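Local coordinates for protein putative fimbrium tip subunit Fim1C (Bacteroides ovatus, PDB 4EPS) that probably forms part of the tip of fimbriae, the filamentous surface appendages that mediate cell adhesion and biofilm formation, at residues A[321-326]-A[388-393]. Sequence-based numbering, arbitrary orientation.
Sequences NDALLR and LGYNNS
Tyr390 lays the CD2–CE2 side of its ring against the backbone of Leu324, the nearest approach being 3.6 Å from Tyr390 CD2 to Leu324 CA, which comes obliquely to the ring. Leu324 adds its CB and, by way of CD1, a methyl that reaches the ring root, with Leu324 CD1 3.9 Å from Tyr390 CG. Farther along the ring, the carbonyl oxygen of Ala323 lies near the ring plane at its edge, 3.8 Å from Tyr390 CE2. Tyr390 reaches this position because its CG stands anti to the backbone N (chi1 -177°), on a CB already directed at the 321-326 segment; its hydroxyl is hydrogen-bonded to Glu394, one turn on. Cutting Tyr390 back to an alanine is likely to open a gap beside Leu324 and leave Glu394 without its hydroxyl partner.

No direct hydrogen bond joins the two segments; the polar link is one water. It donates to Asn321 O and, at 2.7 Å, to Asn391 OD1, while accepting from Ala323 N at 2.9 Å, so that a backbone N-H at the helix start is satisfied through solvent. The amide of Asn391 is fixed from its other end: ND2 donates to Asn392 OD1 (3.1 Å), which lies within 3° of the Asn391 amide plane, and also to Val368 O.

In the next shell, Asp322 OD1 accepts from Leu325 N at 3.0 Å, met from above the carboxylate plane, and OD2 is held by Ser306. This is a classic Asp N-cap on helix 323-327, whose first turn packs against that of helix 389-403, a water-bridged meeting of two helix N-termini.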
ATOM      1  N   ASN A 321     -14.060  29.355  13.688  1.00 33.76           N
ATOM      2  CA  ASN A 321     -13.039  29.568  14.714  1.00 33.10           C
ATOM      3  C   ASN A 321     -11.882  28.526  14.650  1.00 36.14           C
ATOM      4  O   ASN A 321     -11.241  28.297  15.673  1.00 32.92           O
ATOM      5  CB  ASN A 321     -13.684  29.603  16.119  1.00 31.16           C
ATOM      6  CG  ASN A 321     -14.398  28.348  16.558  1.00 39.49           C
ATOM      7  OD1 ASN A 321     -14.459  27.340  15.853  1.00 35.81           O
ATOM      8  ND2 ASN A 321     -14.943  28.375  17.761  1.00 36.20           N
ATOM      9  N   ASP A 322     -11.621  27.916  13.462  1.00 32.52           N
ATOM     10  CA  ASP A 322     -10.545  26.922  13.277  1.00 30.86           C
ATOM     11  C   ASP A 322      -9.347  27.573  12.553  1.00 32.87           C
ATOM     12  O   ASP A 322      -9.282  27.591  11.322  1.00 31.79           O
ATOM     13  CB  ASP A 322     -11.044  25.661  12.528  1.00 32.03           C
ATOM     14  CG  ASP A 322     -10.098  24.446  12.568  1.00 34.48           C
ATOM     15  OD1 ASP A 322      -8.864  24.646  12.705  1.00 30.88           O
ATOM     16  OD2 ASP A 322     -10.578  23.309  12.338  1.00 35.70           O
ATOM     17  N   ALA A 323      -8.386  28.073  13.338  1.00 29.72           N
ATOM     18  CA  ALA A 323      -7.175  28.748  12.856  1.00 30.15           C
ATOM     19  C   ALA A 323      -6.277  27.819  12.040  1.00 32.81           C
ATOM     20  O   ALA A 323      -5.639  28.278  11.093  1.00 32.32           O
ATOM     21  CB  ALA A 323      -6.391  29.319  14.030  1.00 31.23           C
ATOM     22  N   LEU A 324      -6.215  26.521  12.411  1.00 28.43           N
ATOM     23  CA  LEU A 324      -5.409  25.534  11.697  1.00 26.76           C
ATOM     24  C   LEU A 324      -5.967  25.307  10.283  1.00 30.58           C
ATOM     25  O   LEU A 324      -5.191  25.272   9.330  1.00 29.72           O
ATOM     26  CB  LEU A 324      -5.364  24.204  12.499  1.00 25.87           C
ATOM     27  CG  LEU A 324      -4.593  23.014  11.884  1.00 29.17           C
ATOM     28  CD1 LEU A 324      -3.187  23.405  11.444  1.00 29.37           C
ATOM     29  CD2 LEU A 324      -4.516  21.839  12.888  1.00 30.02           C
ATOM     30  N   LEU A 325      -7.293  25.121  10.159  1.00 30.48           N
ATOM     31  CA  LEU A 325      -7.958  24.923   8.859  1.00 31.69           C
ATOM     32  C   LEU A 325      -7.756  26.159   7.982  1.00 36.17           C
ATOM     33  O   LEU A 325      -7.465  26.039   6.792  1.00 34.99           O
ATOM     34  CB  LEU A 325      -9.467  24.648   9.066  1.00 32.60           C
ATOM     35  CG  LEU A 325     -10.383  24.598   7.814  1.00 37.80           C
ATOM     36  CD1 LEU A 325      -9.946  23.495   6.833  1.00 38.53           C
ATOM     37  CD2 LEU A 325     -11.829  24.355   8.213  1.00 38.25           C
ATOM     38  N   ARG A 326      -7.867  27.340   8.584  1.00 33.96           N
ATOM     39  CA  ARG A 326      -7.711  28.604   7.867  1.00 34.64           C
ATOM     40  C   ARG A 326      -6.259  28.829   7.369  1.00 37.30           C
ATOM     41  O   ARG A 326      -6.065  29.166   6.200  1.00 36.43           O
ATOM     42  CB  ARG A 326      -8.159  29.735   8.799  1.00 36.53           C
ATOM     43  CG  ARG A 326      -8.266  31.107   8.171  1.00 42.27           C
ATOM     44  CD  ARG A 326      -9.103  32.005   9.061  1.00 43.88           C
ATOM     45  NE  ARG A 326      -8.494  32.198  10.380  1.00 41.29           N
ATOM     46  CZ  ARG A 326      -9.111  31.981  11.536  1.00 41.49           C
ATOM     47  NH1 ARG A 326     -10.369  31.553  11.558  1.00 35.59           N
ATOM     48  NH2 ARG A 326      -8.480  32.200  12.680  1.00 36.59           N
ATOM     49  N   LEU A 388      -5.494  21.563  20.385  1.00 22.23           N
ATOM     50  CA  LEU A 388      -5.614  22.997  20.045  1.00 21.17           C
ATOM     51  C   LEU A 388      -4.300  23.745  20.068  1.00 24.34           C
ATOM     52  O   LEU A 388      -4.312  24.975  20.096  1.00 23.62           O
ATOM     53  CB  LEU A 388      -6.593  23.674  21.055  1.00 21.33           C
ATOM     54  CG  LEU A 388      -8.076  23.274  20.888  1.00 24.81           C
ATOM     55  CD1 LEU A 388      -8.886  23.675  22.104  1.00 24.71           C
ATOM     56  CD2 LEU A 388      -8.666  23.879  19.602  1.00 25.96           C
ATOM     57  N   GLY A 389      -3.171  23.030  20.064  1.00 21.64           N
ATOM     58  CA  GLY A 389      -1.862  23.675  20.131  1.00 21.02           C
ATOM     59  C   GLY A 389      -1.610  24.679  19.017  1.00 24.35           C
ATOM     60  O   GLY A 389      -1.079  25.760  19.278  1.00 24.56           O
ATOM     61  N   TYR A 390      -2.003  24.352  17.778  1.00 22.35           N
ATOM     62  CA  TYR A 390      -1.764  25.301  16.679  1.00 22.37           C
ATOM     63  C   TYR A 390      -2.563  26.598  16.937  1.00 26.07           C
ATOM     64  O   TYR A 390      -1.990  27.705  16.900  1.00 25.63           O
ATOM     65  CB  TYR A 390      -2.074  24.714  15.290  1.00 23.44           C
ATOM     66  CG  TYR A 390      -1.729  25.756  14.248  1.00 25.32           C
ATOM     67  CD1 TYR A 390      -0.403  26.016  13.911  1.00 26.81           C
ATOM     68  CD2 TYR A 390      -2.709  26.614  13.746  1.00 26.63           C
ATOM     69  CE1 TYR A 390      -0.066  27.041  13.020  1.00 27.32           C
ATOM     70  CE2 TYR A 390      -2.382  27.653  12.869  1.00 27.95           C
ATOM     71  CZ  TYR A 390      -1.060  27.867  12.517  1.00 30.85           C
ATOM     72  OH  TYR A 390      -0.728  28.907  11.684  1.00 32.32           O
ATOM     73  N   ASN A 391      -3.859  26.458  17.254  1.00 24.01           N
ATOM     74  CA  ASN A 391      -4.706  27.581  17.650  1.00 23.68           C
ATOM     75  C   ASN A 391      -4.007  28.407  18.719  1.00 25.82           C
ATOM     76  O   ASN A 391      -3.942  29.639  18.616  1.00 24.54           O
ATOM     77  CB  ASN A 391      -6.054  27.051  18.205  1.00 23.93           C
ATOM     78  CG  ASN A 391      -6.876  28.128  18.858  1.00 35.26           C
ATOM     79  OD1 ASN A 391      -7.641  28.823  18.193  1.00 27.82           O
ATOM     80  ND2 ASN A 391      -6.715  28.310  20.167  1.00 25.62           N
ATOM     81  N   ASN A 392      -3.528  27.731  19.794  1.00 22.17           N
ATOM     82  CA  ASN A 392      -2.899  28.415  20.926  1.00 22.70           C
ATOM     83  C   ASN A 392      -1.676  29.233  20.497  1.00 26.23           C
ATOM     84  O   ASN A 392      -1.473  30.324  21.045  1.00 25.73           O
ATOM     85  CB  ASN A 392      -2.526  27.416  22.046  1.00 23.89           C
ATOM     86  CG  ASN A 392      -3.751  26.720  22.613  1.00 26.97           C
ATOM     87  OD1 ASN A 392      -4.903  27.120  22.348  1.00 25.61           O
ATOM     88  ND2 ASN A 392      -3.540  25.595  23.316  1.00 23.45           N
ATOM     89  N   SER A 393      -0.869  28.707  19.545  1.00 24.05           N
ATOM     90  CA  SER A 393       0.306  29.421  19.023  0.60 23.75           C
ATOM     91  C   SER A 393      -0.127  30.715  18.324  1.00 29.69           C
ATOM     92  O   SER A 393       0.484  31.764  18.536  1.00 31.06           O
ATOM     93  CB  SER A 393       1.082  28.536  18.051  0.60 26.19           C
ATOM     94  OG  SER A 393       2.339  29.121  17.760  0.60 28.23           O
TER
HETATM   95  O   HOH W   1      -8.767  27.519  16.174  1.00 30.86           O